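Local coordinates for protein putative TetR-family transcriptional regulator (PDB 3LWJ) that probably binds DNA and regulates transcription as a member of the TetR family, using a helix-turn-helix domain joined to an all-helical C-terminal domain, at residues E65-Q70 against E98-N103; K69-S74 against D129-F134; Q15-C20 against S42-G47. One frame throughout, in Å; residues are numbered along the deposited sequence. Where two conformers were deposited one is given.

Contact 1. Residues E65-Q70 against E98-N103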
ATOM      1  N   GLU A  65       6.615  16.417  -6.089  1.00 22.03           N
ATOM      2  CA  GLU A  65       6.644  16.880  -7.486  1.00 26.52           C
ATOM      3  C   GLU A  65       7.983  16.590  -8.167  1.00 24.70           C
ATOM      4  O   GLU A  65       8.026  16.119  -9.296  1.00 24.61           O
ATOM      5  CB  GLU A  65       6.433  18.393  -7.566  1.00 27.57           C
ATOM      6  CG  GLU A  65       4.982  18.808  -7.502  1.00 38.38           C
ATOM      7  CD  GLU A  65       4.785  20.315  -7.241  1.00 47.95           C
ATOM      8  OE1 GLU A  65       5.781  21.095  -7.271  1.00 49.00           O
ATOM      9  OE2 GLU A  65       3.618  20.705  -6.997  1.00 46.90           O
ATOM     10  N   ASP A  66       9.064  16.927  -7.481  1.00 23.99           N
ATOM     11  CA  ASP A  66      10.409  16.657  -7.965  1.00 22.69           C
ATOM     12  C   ASP A  66      10.596  15.159  -8.143  1.00 23.97           C
ATOM     13  O   ASP A  66      11.194  14.724  -9.104  1.00 27.59           O
ATOM     14  CB  ASP A  66      11.416  17.175  -6.959  1.00 20.43           C
ATOM     15  CG  ASP A  66      11.519  18.718  -6.968  1.00 29.02           C
ATOM     16  OD1 ASP A  66      10.760  19.356  -7.723  1.00 26.92           O
ATOM     17  OD2 ASP A  66      12.339  19.293  -6.219  1.00 27.06           O
ATOM     18  N   PHE A  67      10.059  14.385  -7.204  1.00 22.60           N
ATOM     19  CA  PHE A  67      10.180  12.923  -7.198  1.00 22.99           C
ATOM     20  C   PHE A  67       9.461  12.318  -8.406  1.00 22.68           C
ATOM     21  O   PHE A  67      10.035  11.527  -9.148  1.00 23.05           O
ATOM     22  CB  PHE A  67       9.583  12.420  -5.886  1.00 23.16           C
ATOM     23  CG  PHE A  67      10.020  11.036  -5.420  1.00 25.21           C
ATOM     24  CD1 PHE A  67      11.180  10.399  -5.879  1.00 24.23           C
ATOM     25  CD2 PHE A  67       9.261  10.406  -4.436  1.00 24.26           C
ATOM     26  CE1 PHE A  67      11.547   9.155  -5.376  1.00 27.44           C
ATOM     27  CE2 PHE A  67       9.623   9.166  -3.927  1.00 29.97           C
ATOM     28  CZ  PHE A  67      10.781   8.539  -4.397  1.00 31.43           C
ATOM     29  N   ALA A  68       8.199  12.695  -8.595  1.00 23.99           N
ATOM     30  CA  ALA A  68       7.411  12.245  -9.765  1.00 24.82           C
ATOM     31  C   ALA A  68       8.134  12.617 -11.052  1.00 23.46           C
ATOM     32  O   ALA A  68       8.184  11.845 -11.992  1.00 26.38           O
ATOM     33  CB  ALA A  68       5.980  12.884  -9.762  1.00 19.28           C
ATOM     34  N   LYS A  69       8.670  13.823 -11.077  1.00 24.95           N
ATOM     35  CA  LYS A  69       9.324  14.337 -12.237  1.00 26.63           C
ATOM     36  C   LYS A  69      10.561  13.501 -12.591  1.00 27.09           C
ATOM     37  O   LYS A  69      10.826  13.235 -13.766  1.00 27.31           O
ATOM     38  CB  LYS A  69       9.714  15.800 -12.011  1.00 27.36           C
ATOM     39  CG  LYS A  69      10.244  16.445 -13.261  1.00 32.44           C
ATOM     40  CD  LYS A  69      10.673  17.881 -13.064  1.00 39.66           C
ATOM     41  CE  LYS A  69      11.138  18.435 -14.409  1.00 44.49           C
ATOM     42  NZ  LYS A  69      11.784  19.744 -14.254  1.00 53.37           N
ATOM     43  N   GLN A  70      11.318  13.108 -11.580  1.00 27.53           N
ATOM     44  CA  GLN A  70      12.515  12.281 -11.793  1.00 29.85           C
ATOM     45  C   GLN A  70      12.171  10.841 -12.272  1.00 26.91           C
ATOM     46  O   GLN A  70      12.825  10.303 -13.179  1.00 25.11           O
ATOM     47  CB  GLN A  70      13.341  12.257 -10.510  1.00 31.42           C
ATOM     48  CG  GLN A  70      14.716  11.588 -10.599  1.00 39.48           C
ATOM     49  CD  GLN A  70      15.344  11.416  -9.212  1.00 44.81           C
ATOM     50  OE1 GLN A  70      14.878  12.020  -8.231  1.00 44.12           O
ATOM     51  NE2 GLN A  70      16.379  10.570  -9.118  1.00 35.68           N
ATOM     52  N   GLU A  98      14.830   1.932  -8.702  1.00 27.00           N
ATOM     53  CA  GLU A  98      16.133   2.597  -8.468  1.00 26.64           C
ATOM     54  C   GLU A  98      15.974   4.087  -8.116  1.00 27.10           C
ATOM     55  O   GLU A  98      16.744   4.614  -7.319  1.00 27.92           O
ATOM     56  CB  GLU A  98      17.098   2.461  -9.660  1.00 28.51           C
ATOM     57  CG  GLU A  98      17.508   1.017 -10.073  1.00 39.52           C
ATOM     58  CD  GLU A  98      18.553   0.327  -9.172  1.00 47.03           C
ATOM     59  OE1 GLU A  98      19.036   0.948  -8.176  1.00 51.01           O
ATOM     60  OE2 GLU A  98      18.891  -0.855  -9.484  1.00 45.35           O
ATOM     61  N   VAL A  99      14.991   4.784  -8.688  1.00 26.06           N
ATOM     62  CA  VAL A  99      14.762   6.183  -8.298  1.00 24.69           C
ATOM     63  C   VAL A  99      14.353   6.207  -6.814  1.00 25.53           C
ATOM     64  O   VAL A  99      14.856   7.022  -6.041  1.00 26.09           O
ATOM     65  CB  VAL A  99      13.705   6.885  -9.200  1.00 25.23           C
ATOM     66  CG1 VAL A  99      13.415   8.271  -8.717  1.00 27.70           C
ATOM     67  CG2 VAL A  99      14.160   6.927 -10.653  1.00 21.10           C
ATOM     68  N   PHE A 100      13.468   5.290  -6.411  1.00 25.72           N
ATOM     69  CA  PHE A 100      13.097   5.193  -5.004  1.00 26.26           C
ATOM     70  C   PHE A 100      14.372   5.087  -4.144  1.00 25.11           C
ATOM     71  O   PHE A 100      14.522   5.848  -3.197  1.00 24.66           O
ATOM     72  CB  PHE A 100      12.193   3.982  -4.715  1.00 25.53           C
ATOM     73  CG  PHE A 100      10.799   4.076  -5.266  1.00 27.01           C
ATOM     74  CD1 PHE A 100      10.195   5.263  -5.515  1.00 27.83           C
ATOM     75  CD2 PHE A 100      10.068   2.926  -5.458  1.00 36.40           C
ATOM     76  CE1 PHE A 100       8.885   5.327  -5.986  1.00 35.39           C
ATOM     77  CE2 PHE A 100       8.779   2.983  -5.925  1.00 39.52           C
ATOM     78  CZ  PHE A 100       8.192   4.209  -6.194  1.00 32.99           C
ATOM     79  N   ALA A 101      15.269   4.164  -4.486  1.00 27.15           N
ATOM     80  CA  ALA A 101      16.493   3.920  -3.712  1.00 30.02           C
ATOM     81  C   ALA A 101      17.460   5.127  -3.662  1.00 33.13           C
ATOM     82  O   ALA A 101      18.153   5.343  -2.653  1.00 33.01           O
ATOM     83  CB  ALA A 101      17.221   2.672  -4.231  1.00 30.98           C
ATOM     84  N   GLN A 102      17.501   5.911  -4.735  1.00 34.85           N
ATOM     85  CA  GLN A 102      18.329   7.124  -4.764  1.00 38.25           C
ATOM     86  C   GLN A 102      17.768   8.219  -3.869  1.00 37.65           C
ATOM     87  O   GLN A 102      18.514   9.103  -3.462  1.00 39.41           O
ATOM     88  CB  GLN A 102      18.479   7.652  -6.193  1.00 40.14           C
ATOM     89  CG  GLN A 102      19.557   6.903  -6.994  1.00 47.52           C
ATOM     90  CD  GLN A 102      19.298   6.910  -8.497  1.00 55.32           C
ATOM     91  OE1 GLN A 102      18.580   7.780  -9.024  1.00 55.37           O
ATOM     92  NE2 GLN A 102      19.868   5.923  -9.194  1.00 50.81           N
ATOM     93  N   ASN A 103      16.462   8.149  -3.582  1.00 32.76           N
ATOM     94  CA  ASN A 103      15.773   9.078  -2.693  1.00 33.29           C
ATOM     95  C   ASN A 103      15.246   8.311  -1.479  1.00 32.51           C
ATOM     96  O   ASN A 103      14.021   8.262  -1.248  1.00 32.14           O
ATOM     97  CB  ASN A 103      14.578   9.728  -3.430  1.00 32.42           C
ATOM     98  CG  ASN A 103      15.012  10.577  -4.630  1.00 41.68           C
ATOM     99  OD1 ASN A 103      14.997  11.815  -4.544  1.00 39.32           O
ATOM    100  ND2 ASN A 103      15.426   9.921  -5.745  1.00 28.61           N
TER
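Q70 leans from helix 56-79 onto V99 and N103. Its CB sets out toward them, CG anti to the backbone N (chi1 -173°), and the extended chain carries CG and CD past the CG1 methyl of V99, which CD meets at 3.7 Å. At the tip the amide divides its work: OE1 accepts from N103 ND2 at 3.3 Å, a bent bond whose donor is tilted from the carbonyl plane, while NE2 comes within 3.6 Å of Q102 OE1, the two amides nearly coplanar. Glutamine suits this partly exposed margin, apolar in its stem and polar at its end. Helices 56-79 and 85-102 belong to the all-helical C-terminal domain of a TetR-type regulator and run roughly antiparallel here, their short axes at 142°. N103, the first residue past helix 85-102, directly precedes helix 104-113, and its ND2 turns back to V99 O at 3.0 Å, a straighter bond (N-H...O 162°), so one amide nitrogen ties the turn back to the end of helix 85-102 and also reaches Q70, by the longer, more bent bond. Deeper in, F67 fills the buried side: CE1 lies 3.6 Å from N103 CB, and CZ meets the edge of the F100 ring at CD1, 3.5 Å away.

Contact 2. Residues K69-S74 against D129-F134; sequences KQIISS and DRLLEF
I72 and F134 form the close-packed part of this contact between helices 56-79 and 118-144, neighbours in the helical C-terminal domain of the TetR fold, whose short segments run nearly parallel (14°). The CG2 methyl of I72, anti to the backbone N, sits over one face of the F134 ring in a CH-pi contact, 3.9 Å from its centroid, and CG1 follows across the same ring. A beta-branched residue suits the place because CG2 covers the ring while the other branch crosses it and goes on, through CD1, to R130 NE at 3.8 Å. With an alanine here, the face of F134 would probably lose its methyl cover and the R130 chain one of its apolar supports. Beside this pair, I71 CG2 meets L131 CD2 at 3.9 Å, their side chains crossing at about a right angle. The looser, more polar flank is the solvent side, with K69 at the surface. No hydrogen bond crosses the contact; the extended R130 passes alongside K69, and their like charges stay apart, K69 NZ 6.9 Å from R130 NH2. NH1 of R130 bonds weakly to E65 O. K69 N lies over one face of the R130 guanidinium, 3.8 Å above its plane.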
ATOM      1  N   LYS A  69       8.670  13.823 -11.077  1.00 24.95           N
ATOM      2  CA  LYS A  69       9.324  14.337 -12.237  1.00 26.63           C
ATOM      3  C   LYS A  69      10.561  13.501 -12.591  1.00 27.09           C
ATOM      4  O   LYS A  69      10.826  13.235 -13.766  1.00 27.31           O
ATOM      5  CB  LYS A  69       9.714  15.800 -12.011  1.00 27.36           C
ATOM      6  CG  LYS A  69      10.244  16.445 -13.261  1.00 32.44           C
ATOM      7  CD  LYS A  69      10.673  17.881 -13.064  1.00 39.66           C
ATOM      8  CE  LYS A  69      11.138  18.435 -14.409  1.00 44.49           C
ATOM      9  NZ  LYS A  69      11.784  19.744 -14.254  1.00 53.37           N
ATOM     10  N   GLN A  70      11.318  13.108 -11.580  1.00 27.53           N
ATOM     11  CA  GLN A  70      12.515  12.281 -11.793  1.00 29.85           C
ATOM     12  C   GLN A  70      12.171  10.841 -12.272  1.00 26.91           C
ATOM     13  O   GLN A  70      12.825  10.303 -13.179  1.00 25.11           O
ATOM     14  CB  GLN A  70      13.341  12.257 -10.510  1.00 31.42           C
ATOM     15  CG  GLN A  70      14.716  11.588 -10.599  1.00 39.48           C
ATOM     16  CD  GLN A  70      15.344  11.416  -9.212  1.00 44.81           C
ATOM     17  OE1 GLN A  70      14.878  12.020  -8.231  1.00 44.12           O
ATOM     18  NE2 GLN A  70      16.379  10.570  -9.118  1.00 35.68           N
ATOM     19  N   ILE A  71      11.125  10.246 -11.683  1.00 25.54           N
ATOM     20  CA  ILE A  71      10.593   8.943 -12.120  1.00 22.43           C
ATOM     21  C   ILE A  71      10.141   9.014 -13.602  1.00 24.79           C
ATOM     22  O   ILE A  71      10.570   8.208 -14.438  1.00 23.61           O
ATOM     23  CB  ILE A  71       9.388   8.485 -11.207  1.00 21.61           C
ATOM     24  CG1 ILE A  71       9.855   8.240  -9.754  1.00 20.62           C
ATOM     25  CG2 ILE A  71       8.703   7.228 -11.760  1.00 22.50           C
ATOM     26  CD1 ILE A  71       8.705   7.994  -8.761  1.00 12.77           C
ATOM     27  N   ILE A  72       9.307  10.002 -13.921  1.00 19.79           N
ATOM     28  CA  ILE A  72       8.714  10.105 -15.261  1.00 22.43           C
ATOM     29  C   ILE A  72       9.755  10.414 -16.338  1.00 20.94           C
ATOM     30  O   ILE A  72       9.664   9.889 -17.428  1.00 22.93           O
ATOM     31  CB  ILE A  72       7.555  11.149 -15.298  1.00 22.09           C
ATOM     32  CG1 ILE A  72       6.394  10.659 -14.419  1.00 20.90           C
ATOM     33  CG2 ILE A  72       7.071  11.459 -16.773  1.00 17.33           C
ATOM     34  CD1 ILE A  72       5.301  11.681 -14.315  1.00 25.00           C
ATOM     35  N   SER A  73      10.745  11.242 -16.018  1.00 22.19           N
ATOM     36  CA  SER A  73      11.800  11.608 -16.986  1.00 24.18           C
ATOM     37  C   SER A  73      12.833  10.489 -17.190  1.00 24.02           C
ATOM     38  O   SER A  73      13.321  10.282 -18.312  1.00 19.70           O
ATOM     39  CB  SER A  73      12.498  12.919 -16.596  1.00 25.43           C
ATOM     40  OG  SER A  73      13.200  12.776 -15.381  1.00 33.41           O
ATOM     41  N   SER A  74      13.151   9.744 -16.147  1.00 21.72           N
ATOM     42  CA  SER A  74      14.007   8.566 -16.317  0.50 22.79           C
ATOM     43  C   SER A  74      13.380   7.559 -17.290  1.00 21.63           C
ATOM     44  O   SER A  74      14.041   7.043 -18.177  1.00 21.86           O
ATOM     45  CB  SER A  74      14.256   7.901 -14.973  0.50 22.80           C
ATOM     46  OG  SER A  74      14.856   8.822 -14.085  0.50 30.41           O
ATOM     47  N   ASP A 129      -1.628  10.200  -8.289  1.00 25.14           N
ATOM     48  CA  ASP A 129      -2.483  10.420  -9.484  1.00 23.90           C
ATOM     49  C   ASP A 129      -1.617  10.714 -10.696  1.00 25.46           C
ATOM     50  O   ASP A 129      -1.920  10.270 -11.830  1.00 26.05           O
ATOM     51  CB  ASP A 129      -3.482  11.589  -9.273  1.00 23.26           C
ATOM     52  CG  ASP A 129      -4.706  11.199  -8.440  1.00 26.01           C
ATOM     53  OD1 ASP A 129      -4.883   9.996  -8.076  1.00 31.08           O
ATOM     54  OD2 ASP A 129      -5.511  12.115  -8.144  1.00 30.11           O
ATOM     55  N   ARG A 130      -0.534  11.449 -10.471  1.00 24.94           N
ATOM     56  CA  ARG A 130       0.384  11.801 -11.562  1.00 27.84           C
ATOM     57  C   ARG A 130       1.086  10.570 -12.129  1.00 29.17           C
ATOM     58  O   ARG A 130       1.144  10.390 -13.354  1.00 26.17           O
ATOM     59  CB  ARG A 130       1.438  12.788 -11.072  1.00 30.89           C
ATOM     60  CG  ARG A 130       2.386  13.289 -12.163  1.00 32.01           C
ATOM     61  CD  ARG A 130       3.133  14.500 -11.688  1.00 37.97           C
ATOM     62  NE  ARG A 130       4.203  14.906 -12.599  1.00 38.53           N
ATOM     63  CZ  ARG A 130       5.164  15.756 -12.264  1.00 46.12           C
ATOM     64  NH1 ARG A 130       5.201  16.295 -11.039  1.00 48.04           N
ATOM     65  NH2 ARG A 130       6.096  16.067 -13.146  1.00 49.34           N
ATOM     66  N   LEU A 131       1.609   9.735 -11.232  1.00 27.34           N
ATOM     67  CA  LEU A 131       2.199   8.464 -11.621  1.00 25.80           C
ATOM     68  C   LEU A 131       1.149   7.549 -12.290  1.00 25.19           C
ATOM     69  O   LEU A 131       1.405   6.975 -13.346  1.00 20.45           O
ATOM     70  CB  LEU A 131       2.821   7.775 -10.408  1.00 24.41           C
ATOM     71  CG  LEU A 131       4.047   8.426  -9.780  1.00 26.88           C
ATOM     72  CD1 LEU A 131       4.471   7.542  -8.656  1.00 19.24           C
ATOM     73  CD2 LEU A 131       5.218   8.714 -10.793  1.00 20.38           C
ATOM     74  N   LEU A 132      -0.035   7.439 -11.691  1.00 24.73           N
ATOM     75  CA  LEU A 132      -1.095   6.611 -12.264  1.00 23.76           C
ATOM     76  C   LEU A 132      -1.490   7.008 -13.693  1.00 21.83           C
ATOM     77  O   LEU A 132      -1.641   6.124 -14.569  1.00 16.49           O
ATOM     78  CB  LEU A 132      -2.346   6.580 -11.366  1.00 23.75           C
ATOM     79  CG  LEU A 132      -2.161   5.785 -10.065  1.00 27.56           C
ATOM     80  CD1 LEU A 132      -3.246   6.204  -9.021  1.00 16.74           C
ATOM     81  CD2 LEU A 132      -2.180   4.279 -10.332  1.00 18.13           C
ATOM     82  N   GLU A 133      -1.627   8.313 -13.940  1.00 22.48           N
ATOM     83  CA  GLU A 133      -1.931   8.826 -15.265  1.00 23.89           C
ATOM     84  C   GLU A 133      -0.804   8.490 -16.237  1.00 24.08           C
ATOM     85  O   GLU A 133      -1.045   7.997 -17.321  1.00 23.84           O
ATOM     86  CB  GLU A 133      -2.186  10.352 -15.246  1.00 29.12           C
ATOM     87  CG  GLU A 133      -3.583  10.780 -14.714  1.00 37.88           C
ATOM     88  N   PHE A 134       0.441   8.726 -15.851  1.00 26.00           N
ATOM     89  CA  PHE A 134       1.559   8.313 -16.704  1.00 25.66           C
ATOM     90  C   PHE A 134       1.535   6.812 -17.013  1.00 25.94           C
ATOM     91  O   PHE A 134       1.688   6.405 -18.156  1.00 23.55           O
ATOM     92  CB  PHE A 134       2.892   8.656 -16.032  1.00 27.58           C
ATOM     93  CG  PHE A 134       4.080   8.451 -16.913  1.00 25.76           C
ATOM     94  CD1 PHE A 134       4.191   9.145 -18.124  1.00 31.26           C
ATOM     95  CD2 PHE A 134       5.089   7.549 -16.556  1.00 21.48           C
ATOM     96  CE1 PHE A 134       5.297   8.966 -18.955  1.00 26.75           C
ATOM     97  CE2 PHE A 134       6.175   7.345 -17.379  1.00 22.41           C
ATOM     98  CZ  PHE A 134       6.296   8.051 -18.580  1.00 28.13           C
TER

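Contact 3. Residues Q15-C20 against S42-G47; sequences QKILTC and SEVGTG
The flat groups met here are the carbonyl of S42 and the carboxylate of E43, for neither segment carries an aromatic ring, and both meet the ammonium of K16. NZ stands above the plane of the S42 carbonyl, 45° out of it and off the lone pairs, with NZ to S42 O only 2.6 Å; E43 OE1 takes the same nitrogen in a salt bridge whose hydrogen bond is weak, at 3.3 Å. Residues 43-45 form the turn of the predicted helix-turn-helix between helices 35-42 and 46-52, and helix 10-28 packs against it as in the three-helix DNA-binding domain of TetR regulators. Lysine suits this exposed edge: its chain, fully extended with chi1 -162°, spans from helix 10-28 to the carbonyl at the end of helix 35-42, where the helix dipole would probably favour a positive charge. E43 leaves the helix with positive phi. Beneath the polar edge, I17 CD1 packs on V44 CG2 at 3.8 Å, the side chains at about a right angle, and I17 also touches F49 of helix 46-52. The small S42 fits closely against I17, but its OG is buried with no polar partner in the model and lies 3.2 Å from I17 CG1. C20 SG rests 3.9 Å from S42 CA.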
ATOM      1  N   GLN A  15      16.276  24.300  -2.921  1.00 33.35           N
ATOM      2  CA  GLN A  15      16.902  23.020  -2.586  1.00 34.56           C
ATOM      3  C   GLN A  15      17.391  22.923  -1.139  1.00 34.66           C
ATOM      4  O   GLN A  15      17.287  21.859  -0.513  1.00 35.78           O
ATOM      5  CB  GLN A  15      18.100  22.725  -3.507  1.00 35.76           C
ATOM      6  CG  GLN A  15      18.592  21.270  -3.389  1.00 36.35           C
ATOM      7  CD  GLN A  15      17.492  20.300  -3.698  1.00 42.68           C
ATOM      8  OE1 GLN A  15      16.836  20.428  -4.728  1.00 48.79           O
ATOM      9  NE2 GLN A  15      17.239  19.350  -2.791  1.00 41.75           N
ATOM     10  N   LYS A  16      17.981  23.989  -0.616  1.00 32.76           N
ATOM     11  CA  LYS A  16      18.451  23.918   0.754  1.00 31.34           C
ATOM     12  C   LYS A  16      17.263  23.674   1.677  1.00 29.16           C
ATOM     13  O   LYS A  16      17.367  22.876   2.602  1.00 29.90           O
ATOM     14  CB  LYS A  16      19.197  25.184   1.188  1.00 33.57           C
ATOM     15  CG  LYS A  16      20.059  24.925   2.429  1.00 36.56           C
ATOM     16  CD  LYS A  16      20.641  26.180   3.043  1.00 41.93           C
ATOM     17  CE  LYS A  16      21.510  25.818   4.251  1.00 41.76           C
ATOM     18  NZ  LYS A  16      21.721  26.971   5.168  1.00 44.55           N
ATOM     19  N   ILE A  17      16.147  24.368   1.439  1.00 28.04           N
ATOM     20  CA  ILE A  17      14.973  24.255   2.337  1.00 29.23           C
ATOM     21  C   ILE A  17      14.405  22.814   2.277  1.00 28.54           C
ATOM     22  O   ILE A  17      14.077  22.233   3.310  1.00 27.53           O
ATOM     23  CB  ILE A  17      13.872  25.322   2.050  1.00 28.11           C
ATOM     24  CG1 ILE A  17      14.407  26.752   2.214  1.00 27.35           C
ATOM     25  CG2 ILE A  17      12.698  25.160   2.995  1.00 28.35           C
ATOM     26  CD1 ILE A  17      13.549  27.814   1.499  1.00 24.21           C
ATOM     27  N   LEU A  18      14.342  22.248   1.070  1.00 29.69           N
ATOM     28  CA  LEU A  18      13.871  20.870   0.861  1.00 31.76           C
ATOM     29  C   LEU A  18      14.769  19.814   1.522  1.00 32.52           C
ATOM     30  O   LEU A  18      14.262  18.893   2.151  1.00 32.78           O
ATOM     31  CB  LEU A  18      13.698  20.574  -0.638  1.00 31.53           C
ATOM     32  CG  LEU A  18      12.687  21.449  -1.396  1.00 31.40           C
ATOM     33  CD1 LEU A  18      12.680  21.101  -2.882  1.00 29.24           C
ATOM     34  CD2 LEU A  18      11.269  21.357  -0.801  1.00 30.65           C
ATOM     35  N   THR A  19      16.090  19.940   1.407  1.00 34.86           N
ATOM     36  CA  THR A  19      16.994  18.952   2.026  1.00 34.98           C
ATOM     37  C   THR A  19      16.861  18.992   3.546  1.00 34.30           C
ATOM     38  O   THR A  19      16.690  17.937   4.190  1.00 32.36           O
ATOM     39  CB  THR A  19      18.484  19.164   1.639  1.00 37.21           C
ATOM     40  OG1 THR A  19      18.577  19.488   0.250  1.00 39.22           O
ATOM     41  CG2 THR A  19      19.293  17.890   1.909  1.00 33.77           C
ATOM     42  N   CYS A  20      16.909  20.204   4.108  1.00 31.90           N
ATOM     43  CA  CYS A  20      16.743  20.398   5.564  1.00 33.21           C
ATOM     44  C   CYS A  20      15.400  19.878   6.095  1.00 30.25           C
ATOM     45  O   CYS A  20      15.332  19.321   7.191  1.00 26.30           O
ATOM     46  CB  CYS A  20      16.874  21.883   5.950  1.00 34.16           C
ATOM     47  SG  CYS A  20      18.510  22.595   5.669  1.00 43.07           S
ATOM     48  N   SER A  42      17.420  25.824   8.016  1.00 42.43           N
ATOM     49  CA  SER A  42      17.690  26.279   6.647  1.00 42.75           C
ATOM     50  C   SER A  42      18.484  27.600   6.614  1.00 43.16           C
ATOM     51  O   SER A  42      19.281  27.819   5.700  1.00 43.02           O
ATOM     52  CB  SER A  42      16.382  26.456   5.890  1.00 41.88           C
ATOM     53  OG  SER A  42      16.570  26.234   4.510  1.00 50.50           O
ATOM     54  N   GLU A  43      18.237  28.467   7.604  1.00 43.55           N
ATOM     55  CA  GLU A  43      18.865  29.800   7.729  1.00 44.24           C
ATOM     56  C   GLU A  43      18.551  30.800   6.619  1.00 44.86           C
ATOM     57  O   GLU A  43      19.218  31.817   6.528  1.00 44.12           O
ATOM     58  CB  GLU A  43      20.390  29.693   7.868  1.00 44.23           C
ATOM     59  CG  GLU A  43      20.873  29.241   9.235  1.00 45.42           C
ATOM     60  CD  GLU A  43      22.238  28.586   9.160  1.00 48.04           C
ATOM     61  OE1 GLU A  43      22.420  27.720   8.283  1.00 51.81           O
ATOM     62  OE2 GLU A  43      23.128  28.933   9.964  1.00 49.45           O
ATOM     63  N   VAL A  44      17.544  30.535   5.786  1.00 47.16           N
ATOM     64  CA  VAL A  44      17.208  31.464   4.693  1.00 48.85           C
ATOM     65  C   VAL A  44      16.429  32.720   5.152  1.00 49.24           C
ATOM     66  O   VAL A  44      16.275  33.668   4.376  1.00 47.94           O
ATOM     67  CB  VAL A  44      16.438  30.761   3.541  1.00 49.51           C
ATOM     68  CG1 VAL A  44      17.297  29.638   2.919  1.00 49.81           C
ATOM     69  CG2 VAL A  44      15.082  30.236   4.029  1.00 51.34           C
ATOM     70  N   GLY A  45      15.961  32.730   6.404  1.00 50.95           N
ATOM     71  CA  GLY A  45      15.157  33.845   6.946  1.00 51.54           C
ATOM     72  C   GLY A  45      13.667  33.562   6.787  1.00 52.54           C
ATOM     73  O   GLY A  45      13.248  32.861   5.851  1.00 52.93           O
ATOM     74  N   THR A  46      12.855  34.088   7.703  1.00 52.48           N
ATOM     75  CA  THR A  46      11.411  33.803   7.690  1.00 52.55           C
ATOM     76  C   THR A  46      10.747  34.355   6.412  1.00 51.96           C
ATOM     77  O   THR A  46       9.986  33.635   5.744  1.00 50.11           O
ATOM     78  CB  THR A  46      10.689  34.358   8.961  1.00 52.54           C
ATOM     79  OG1 THR A  46      10.889  35.777   9.055  1.00 56.13           O
ATOM     80  CG2 THR A  46      11.211  33.678  10.236  1.00 49.94           C
ATOM     81  N   GLY A  47      11.072  35.614   6.081  1.00 51.20           N
ATOM     82  CA  GLY A  47      10.567  36.307   4.883  1.00 51.33           C
ATOM     83  C   GLY A  47      10.883  35.657   3.533  1.00 51.60           C
ATOM     84  O   GLY A  47      10.002  35.578   2.672  1.00 51.69           O
TER

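Overall arrangement
From the N terminus, helix 10-28 comes first, and contact 3 closes a short loop of 21 intervening residues by fixing the helix-turn-helix turn to it. The chain then enters helix 56-79, which carries one side of both remaining contacts. Contact 1 ties it to the end of helix 85-102, with 27 residues between; contact 2, sharing K69 and Q70, ties it to helix 118-144 across 54, so the two loops overlap and the longer runs on past the shorter. Their centres are about 9 Å apart, and I71 touches V99 and F100. Contact 3 stands apart in the predicted DNA-binding domain, its centre about 21 Å from that of contact 1, but L18 touches D66, which forms a salt bridge with R14.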